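Local structure of uncharacterized protein (Borrelia turicatae, 5VJ4) at residues Y216-P219 with R220-F224; N316-K319 with G320-Y323; Y137-L140 with N141-A145. The protein is of unknown function but, as a putative surface protein of a relapsing fever spirochete regulated in the tick-mammal cycle, possibly binds lipid. All coordinates share one frame; numbering follows the deposited sequence.

How the contacts relate
Going from the N terminus, contact 3 (137-145) comes first, at the turn that ends helix 133-141 and leads into helix 145-171. Contact 1 (216-224) follows on the short helix 218-222, and contact 2 (316-323) lies within the long helix 308-334. Each is local, one continuous stretch, so none closes a long loop; they run in series, without nesting or crossing. No two touch: the centres of contact 1 and contact 3 are about 29 Å apart, those of contact 1 and contact 2 about 31 Å, and those of contact 2 and contact 3 about 36 Å. Helix 176-201 borders contacts 1 and 3, and helix 263-301 borders contacts 1 and 2, relating all three within this all-helical chain.

Contact 1 of 3, residues Y216-P219 with R220-F224; sequences YYAP and RFRKF
Arg220 reaches back over the Tyr217 ring, three residues earlier, in a cation-pi contact: Arg220 CZ lies 4.4 Å from the centroid of the Tyr217 ring, 12° off its normal. The part over the ring centre is NH1, with Arg220 NH1 3.2 Å from Tyr217 CZ. The guanidinium stands steeply on the ring, the planes 74° apart, so one nitrogen rather than the flat group covers the face. An extended chain from CG to NE (chi2 173°) carries it there, and Tyr216 O lies over one guanidinium face. Beyond the segments, Arg220 NE forms a salt bridge with Asp245 and Arg220 NH2 one with Asp283, fixing the rotation of this buried group.

The other side is looser. Arg222 is exposed, and its NH2 passes Ala218 CB at 3.7 Å, while its backbone N bonds Ala218 O at 2.9 Å. Similar helical bonds join Phe221 N to Tyr217 O and Lys223 N to Pro219 O.

The short helix 218-222 thus has a buried side against its neighbours: Tyr217 and Arg220 touch both helix 263-301 and helix 176-201, while Phe221 packs on helix 145-171 and meets Tyr189 of helix 176-201 edge-to-face.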
loop_
_atom_site.group_PDB
_atom_site.type_symbol
_atom_site.label_atom_id
_atom_site.label_comp_id
_atom_site.label_asym_id
_atom_site.label_seq_id
_atom_site.Cartn_x
_atom_site.Cartn_y
_atom_site.Cartn_z
ATOM N N TYR A 216 -0.510 -7.381 19.246
ATOM C CA TYR A 216 0.263 -7.851 18.116
ATOM C C TYR A 216 1.538 -7.029 17.907
ATOM O O TYR A 216 2.491 -7.511 17.273
ATOM C CB TYR A 216 -0.549 -7.832 16.809
ATOM C CG TYR A 216 -1.732 -8.782 16.717
ATOM C CD1 TYR A 216 -1.774 -9.980 17.441
ATOM C CD2 TYR A 216 -2.800 -8.505 15.863
ATOM C CE1 TYR A 216 -2.846 -10.853 17.320
ATOM C CE2 TYR A 216 -3.889 -9.371 15.750
ATOM C CZ TYR A 216 -3.910 -10.529 16.486
ATOM O OH TYR A 216 -4.980 -11.368 16.390
ATOM N N TYR A 217 1.555 -5.801 18.433
ATOM C CA TYR A 217 2.611 -4.850 18.088
ATOM C C TYR A 217 3.758 -4.863 19.089
ATOM O O TYR A 217 4.846 -4.393 18.781
ATOM C CB TYR A 217 2.032 -3.430 17.819
ATOM C CG TYR A 217 1.395 -3.335 16.434
ATOM C CD1 TYR A 217 0.055 -3.658 16.245
ATOM C CD2 TYR A 217 2.148 -2.978 15.302
ATOM C CE1 TYR A 217 -0.527 -3.620 14.975
ATOM C CE2 TYR A 217 1.576 -2.950 14.021
ATOM C CZ TYR A 217 0.237 -3.274 13.862
ATOM O OH TYR A 217 -0.355 -3.243 12.609
ATOM N N ALA A 218 3.522 -5.412 20.281
ATOM C CA ALA A 218 4.554 -5.464 21.314
ATOM C C ALA A 218 5.825 -6.199 20.834
ATOM O O ALA A 218 6.912 -5.590 20.853
ATOM C CB ALA A 218 4.005 -6.045 22.584
ATOM N N PRO A 219 5.693 -7.467 20.335
ATOM C CA PRO A 219 6.823 -8.119 19.710
ATOM C C PRO A 219 7.525 -7.251 18.671
ATOM O O PRO A 219 8.766 -7.267 18.593
ATOM C CB PRO A 219 6.173 -9.276 18.973
ATOM C CG PRO A 219 5.014 -9.634 19.801
ATOM C CD PRO A 219 4.491 -8.314 20.221
ATOM N N ARG A 220 6.731 -6.510 17.888
ATOM C CA ARG A 220 7.254 -5.791 16.754
ATOM C C ARG A 220 8.161 -4.652 17.201
ATOM O O ARG A 220 9.168 -4.369 16.540
ATOM C CB ARG A 220 6.138 -5.352 15.802
ATOM C CG ARG A 220 5.258 -6.512 15.342
ATOM C CD ARG A 220 4.050 -6.054 14.519
ATOM N NE ARG A 220 3.364 -7.170 13.894
ATOM C CZ ARG A 220 2.048 -7.258 13.717
ATOM N NH1 ARG A 220 1.248 -6.296 14.127
ATOM N NH2 ARG A 220 1.511 -8.340 13.148
ATOM N N PHE A 221 7.834 -4.047 18.344
ATOM C CA PHE A 221 8.677 -3.006 18.936
ATOM C C PHE A 221 9.871 -3.645 19.625
ATOM O O PHE A 221 11.011 -3.244 19.379
ATOM C CB PHE A 221 7.897 -2.170 19.931
ATOM C CG PHE A 221 7.042 -1.113 19.305
ATOM C CD1 PHE A 221 7.604 -0.050 18.639
ATOM C CD2 PHE A 221 5.659 -1.154 19.436
ATOM C CE1 PHE A 221 6.807 0.945 18.073
ATOM C CE2 PHE A 221 4.852 -0.169 18.875
ATOM C CZ PHE A 221 5.429 0.881 18.189
ATOM N N ARG A 222 9.610 -4.653 20.464
ATOM C CA ARG A 222 10.675 -5.381 21.151
ATOM C C ARG A 222 11.810 -5.803 20.233
ATOM O O ARG A 222 12.984 -5.735 20.620
ATOM C CB ARG A 222 10.133 -6.607 21.849
ATOM C CG ARG A 222 10.025 -6.432 23.337
ATOM C CD ARG A 222 9.824 -7.794 23.943
ATOM N NE ARG A 222 8.446 -8.254 23.803
ATOM C CZ ARG A 222 7.434 -7.871 24.580
ATOM N NH1 ARG A 222 7.619 -6.977 25.580
ATOM N NH2 ARG A 222 6.231 -8.401 24.351
ATOM N N LYS A 223 11.445 -6.173 19.006
ATOM C CA LYS A 223 12.360 -6.694 18.010
ATOM C C LYS A 223 13.527 -5.735 17.709
ATOM O O LYS A 223 14.580 -6.160 17.239
ATOM C CB LYS A 223 11.573 -7.078 16.741
ATOM C CG LYS A 223 12.287 -7.965 15.725
ATOM C CD LYS A 223 12.594 -9.346 16.294
ATOM C CE LYS A 223 12.799 -10.397 15.216
ATOM N NZ LYS A 223 13.751 -10.037 14.147
ATOM N N PHE A 224 13.367 -4.457 18.027
ATOM C CA PHE A 224 14.424 -3.488 17.739
ATOM C C PHE A 224 15.730 -3.849 18.423
ATOM O O PHE A 224 16.795 -3.824 17.793
ATOM C CB PHE A 224 13.983 -2.078 18.132
ATOM C CG PHE A 224 12.948 -1.497 17.227
ATOM C CD1 PHE A 224 12.151 -2.314 16.416
ATOM C CD2 PHE A 224 12.736 -0.132 17.205
ATOM C CE1 PHE A 224 11.181 -1.778 15.588
ATOM C CE2 PHE A 224 11.759 0.409 16.386
ATOM C CZ PHE A 224 10.978 -0.418 15.590
#

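Contact 2 of 3, residues N316-K319 with G320-Y323; sequences NRFK and GEYY
Lys319 crosses the ring of Tyr323, one helical turn later, and can be followed outward from the backbone. Its CB merely starts the chain beside the backbone of Gly320. With CG opposite the backbone nitrogen (chi1 -170°), the chain leaves beside the carbonyl carbon and passes over the Tyr323 ring: Lys319 CG is 4.2 Å from the centroid of the Tyr323 ring and 10° off its normal, a CH-pi contact over the face. CD carries the chain onward to CE, which comes to the hydroxyl end of the ring, Lys319 CE lying 3.5 Å from Tyr323 CE2. At the tip, Lys319 NZ gives a weak hydrogen bond to Tyr323 OH at 3.4 Å. The aliphatic part therefore covers the ring, while the ammonium reaches the phenol oxygen.

A second pair lies elsewhere on the helix surface. Arg317 NE donates to Glu321 OE2 at 2.7 Å in a salt bridge. The carboxylate oxygen is approached nearly along its C-O axis but sits 22° out of the guanidinium plane. Glu321 OE1 is hydrogen-bonded to Tyr348 OH, so the two carboxylate oxygens have separate partners. Phe318 lies alongside Glu321, its ring edge toward OE1, and also meets the ring of Tyr351.

On the buried side, Tyr322 packs on Ile284, Tyr285 and Val288 of helix 263-301, and its hydroxyl is hydrogen-bonded to Thr343. The backbone repeats the bond from each N to the O four residues earlier, as in Glu321 N to Arg317 O at 2.9 Å. Together with the i to i+4 side-chain pairs, this is the pattern of a regular alpha helix with one side buried, here within a helical bundle.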
loop_
_atom_site.group_PDB
_atom_site.type_symbol
_atom_site.label_atom_id
_atom_site.label_comp_id
_atom_site.label_asym_id
_atom_site.label_seq_id
_atom_site.Cartn_x
_atom_site.Cartn_y
_atom_site.Cartn_z
ATOM N N ASN A 316 -17.426 -24.018 5.733
ATOM C CA ASN A 316 -16.498 -24.465 4.696
ATOM C C ASN A 316 -16.458 -23.548 3.501
ATOM O O ASN A 316 -15.384 -23.252 2.990
ATOM C CB ASN A 316 -16.761 -25.900 4.283
ATOM C CG ASN A 316 -16.405 -26.867 5.383
ATOM O OD1 ASN A 316 -15.632 -26.528 6.269
ATOM N ND2 ASN A 316 -16.968 -28.069 5.343
ATOM N N ARG A 317 -17.624 -23.064 3.092
ATOM C CA ARG A 317 -17.708 -22.185 1.941
ATOM C C ARG A 317 -16.956 -20.890 2.216
ATOM O O ARG A 317 -16.182 -20.430 1.383
ATOM C CB ARG A 317 -19.168 -21.913 1.583
ATOM C CG ARG A 317 -19.377 -20.761 0.625
ATOM C CD ARG A 317 -20.842 -20.378 0.654
ATOM N NE ARG A 317 -21.068 -18.949 0.407
ATOM C CZ ARG A 317 -22.096 -18.256 0.895
ATOM N NH1 ARG A 317 -22.986 -18.851 1.691
ATOM N NH2 ARG A 317 -22.233 -16.966 0.593
ATOM N N PHE A 318 -17.183 -20.331 3.398
ATOM C CA PHE A 318 -16.541 -19.089 3.782
ATOM C C PHE A 318 -15.036 -19.220 3.817
ATOM O O PHE A 318 -14.359 -18.389 3.234
ATOM C CB PHE A 318 -17.057 -18.588 5.125
ATOM C CG PHE A 318 -18.382 -17.892 5.043
ATOM C CD1 PHE A 318 -18.819 -17.345 3.840
ATOM C CD2 PHE A 318 -19.185 -17.745 6.181
ATOM C CE1 PHE A 318 -20.038 -16.691 3.760
ATOM C CE2 PHE A 318 -20.406 -17.091 6.109
ATOM C CZ PHE A 318 -20.831 -16.555 4.898
ATOM N N LYS A 319 -14.521 -20.258 4.481
ATOM C CA LYS A 319 -13.075 -20.526 4.497
ATOM C C LYS A 319 -12.565 -20.598 3.053
ATOM O O LYS A 319 -11.584 -19.954 2.716
ATOM C CB LYS A 319 -12.735 -21.811 5.253
ATOM C CG LYS A 319 -11.251 -22.017 5.499
ATOM C CD LYS A 319 -10.930 -23.233 6.382
ATOM C CE LYS A 319 -9.541 -23.813 6.055
ATOM N NZ LYS A 319 -8.770 -24.446 7.171
ATOM N N GLY A 320 -13.265 -21.338 2.199
ATOM C CA GLY A 320 -12.900 -21.432 0.795
ATOM C C GLY A 320 -12.776 -20.071 0.142
ATOM O O GLY A 320 -11.705 -19.715 -0.349
ATOM N N GLU A 321 -13.861 -19.302 0.171
ATOM C CA GLU A 321 -13.890 -17.954 -0.430
ATOM C C GLU A 321 -12.720 -17.096 0.035
ATOM O O GLU A 321 -12.103 -16.408 -0.772
ATOM C CB GLU A 321 -15.202 -17.223 -0.128
ATOM C CG GLU A 321 -16.481 -17.847 -0.656
ATOM C CD GLU A 321 -17.733 -17.098 -0.212
ATOM O OE1 GLU A 321 -17.634 -15.914 0.191
ATOM O OE2 GLU A 321 -18.832 -17.688 -0.280
ATOM N N TYR A 322 -12.399 -17.156 1.328
ATOM C CA TYR A 322 -11.304 -16.342 1.865
ATOM C C TYR A 322 -9.949 -16.784 1.313
ATOM O O TYR A 322 -9.266 -15.993 0.671
ATOM C CB TYR A 322 -11.309 -16.310 3.413
ATOM C CG TYR A 322 -10.304 -15.360 3.999
ATOM C CD1 TYR A 322 -10.206 -14.031 3.524
ATOM C CD2 TYR A 322 -9.432 -15.770 5.012
ATOM C CE1 TYR A 322 -9.243 -13.150 4.030
ATOM C CE2 TYR A 322 -8.463 -14.883 5.530
ATOM C CZ TYR A 322 -8.376 -13.579 5.026
ATOM O OH TYR A 322 -7.453 -12.688 5.517
ATOM N N TYR A 323 -9.582 -18.047 1.550
ATOM C CA TYR A 323 -8.352 -18.631 1.005
ATOM C C TYR A 323 -8.184 -18.344 -0.497
ATOM O O TYR A 323 -7.103 -17.975 -0.958
ATOM C CB TYR A 323 -8.319 -20.117 1.272
ATOM C CG TYR A 323 -7.883 -20.522 2.676
ATOM C CD1 TYR A 323 -7.948 -19.636 3.770
ATOM C CD2 TYR A 323 -7.436 -21.827 2.910
ATOM C CE1 TYR A 323 -7.551 -20.051 5.046
ATOM C CE2 TYR A 323 -7.030 -22.247 4.168
ATOM C CZ TYR A 323 -7.094 -21.375 5.233
ATOM O OH TYR A 323 -6.684 -21.848 6.463
#

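Contact 3 of 3, residues Y137-L140 with N141-A145; sequences YDRL and NKLGA. With SO4 (sulfate ion), chain F.
Arg139 and Leu143 meet across the end of helix 133-141, with Arg139 NH1 3.9 Å from Leu143 CD1. The two side chains cross, and the methyl approaches the guanidinium obliquely. A bend at chi2 (78°) turns the arginine chain toward the leucine. A sulfate, probably from the crystallisation liquor, lies at the guanidinium edge and is bordered by Leu143 CD2: Arg139 NH2 to sulfate O4 is a weak 3.5 Å bond. Two residues earlier in the helix, Tyr137 and Asn141 run side by side, Asn141 ND2 lying 4.0 Å from Tyr137 CE2 with the ring and amide planes 37° apart.

The next shell is backbone. Asn141 N bonds Tyr137 O at 3.0 Å, the last regular helical bond of this segment pair, and Leu143 N then bonds Leu140 O at 3.3 Å, well above the carbonyl plane. That three-residue step marks the turn leaving the helix. Gly144 follows with positive phi (90°), where a side chain would jam against the preceding carbonyl oxygen, and it occupies the N-cap position of the next helix.

Farther out, Arg139 NE and NH2 are held by the carbonyl oxygens of Phe200 and Ile205. The sulfate is also bonded to Thr207 N.

Around the turn, Leu140 packs on helices 105-114 and 145-171, while Leu143 touches Val148 of helix 145-171 and Phe200 of helix 176-201.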
loop_
_atom_site.group_PDB
_atom_site.type_symbol
_atom_site.label_atom_id
_atom_site.label_comp_id
_atom_site.label_asym_id
_atom_site.label_seq_id
_atom_site.Cartn_x
_atom_site.Cartn_y
_atom_site.Cartn_z
ATOM N N TYR A 137 -15.028 10.142 23.984
ATOM C CA TYR A 137 -15.962 10.297 25.120
ATOM C C TYR A 137 -17.239 9.497 24.861
ATOM O O TYR A 137 -17.656 8.696 25.712
ATOM C CB TYR A 137 -16.299 11.779 25.410
ATOM C CG TYR A 137 -17.208 11.995 26.627
ATOM C CD1 TYR A 137 -16.681 12.279 27.890
ATOM C CD2 TYR A 137 -18.588 11.895 26.510
ATOM C CE1 TYR A 137 -17.506 12.423 28.998
ATOM C CE2 TYR A 137 -19.420 12.054 27.611
ATOM C CZ TYR A 137 -18.875 12.310 28.845
ATOM O OH TYR A 137 -19.707 12.475 29.922
ATOM N N ASP A 138 -17.847 9.728 23.687
ATOM C CA ASP A 138 -19.071 9.018 23.325
ATOM C C ASP A 138 -18.890 7.520 23.434
ATOM O O ASP A 138 -19.770 6.842 23.968
ATOM C CB ASP A 138 -19.554 9.403 21.923
ATOM C CG ASP A 138 -20.063 10.836 21.847
ATOM O OD1 ASP A 138 -20.888 11.216 22.701
ATOM O OD2 ASP A 138 -19.652 11.580 20.927
ATOM N N ARG A 139 -17.740 7.014 22.970
ATOM C CA ARG A 139 -17.500 5.583 22.995
ATOM C C ARG A 139 -17.332 5.117 24.416
ATOM O O ARG A 139 -18.089 4.246 24.861
ATOM C CB ARG A 139 -16.300 5.181 22.143
ATOM C CG ARG A 139 -16.199 3.689 21.870
ATOM C CD ARG A 139 -17.168 3.228 20.777
ATOM N NE ARG A 139 -16.818 1.885 20.288
ATOM C CZ ARG A 139 -17.166 0.709 20.844
ATOM N NH1 ARG A 139 -17.895 0.640 21.943
ATOM N NH2 ARG A 139 -16.783 -0.423 20.288
ATOM N N LEU A 140 -16.377 5.717 25.138
ATOM C CA LEU A 140 -16.011 5.204 26.471
ATOM C C LEU A 140 -17.162 5.245 27.478
ATOM O O LEU A 140 -17.253 4.427 28.395
ATOM C CB LEU A 140 -14.804 5.944 27.021
ATOM C CG LEU A 140 -13.469 5.737 26.317
ATOM C CD1 LEU A 140 -12.338 6.428 27.068
ATOM C CD2 LEU A 140 -13.184 4.257 26.212
ATOM N N ASN A 141 -18.059 6.193 27.275
ATOM C CA ASN A 141 -19.118 6.444 28.205
ATOM C C ASN A 141 -20.068 5.260 28.291
ATOM O O ASN A 141 -20.332 4.757 29.386
ATOM C CB ASN A 141 -19.840 7.709 27.764
ATOM C CG ASN A 141 -20.756 8.259 28.810
ATOM O OD1 ASN A 141 -20.529 8.109 30.025
ATOM N ND2 ASN A 141 -21.807 8.911 28.341
ATOM N N LYS A 142 -20.521 4.800 27.128
ATOM C CA LYS A 142 -21.469 3.705 27.026
ATOM C C LYS A 142 -20.940 2.329 27.472
ATOM O O LYS A 142 -21.686 1.359 27.381
ATOM C CB LYS A 142 -22.000 3.631 25.585
ATOM C CG LYS A 142 -23.129 4.613 25.293
ATOM C CD LYS A 142 -23.948 4.211 24.070
ATOM C CE LYS A 142 -25.425 4.572 24.233
ATOM N NZ LYS A 142 -26.259 4.063 23.103
ATOM N N LEU A 143 -19.697 2.251 27.975
ATOM C CA LEU A 143 -19.024 0.980 28.235
ATOM C C LEU A 143 -18.721 0.599 29.685
ATOM O O LEU A 143 -18.683 -0.601 30.037
ATOM C CB LEU A 143 -17.722 0.907 27.433
ATOM C CG LEU A 143 -17.739 0.340 26.012
ATOM C CD1 LEU A 143 -16.330 0.485 25.458
ATOM C CD2 LEU A 143 -18.226 -1.111 25.904
ATOM N N GLY A 144 -18.426 1.582 30.517
ATOM C CA GLY A 144 -18.207 1.256 31.908
ATOM C C GLY A 144 -16.785 0.925 32.262
ATOM O O GLY A 144 -16.101 0.220 31.530
ATOM N N ALA A 145 -16.372 1.434 33.423
ATOM C CA ALA A 145 -14.995 1.407 33.889
ATOM C C ALA A 145 -14.325 0.035 33.888
ATOM O O ALA A 145 -13.136 -0.059 33.559
ATOM C CB ALA A 145 -14.880 2.047 35.268
HETATM S S SO4 F . -18.057 -4.301 22.876
HETATM O O1 SO4 F . -19.333 -5.037 22.761
HETATM O O2 SO4 F . -16.926 -5.226 22.630
HETATM O O3 SO4 F . -17.816 -3.798 24.248
HETATM O O4 SO4 F . -18.162 -3.207 21.872
#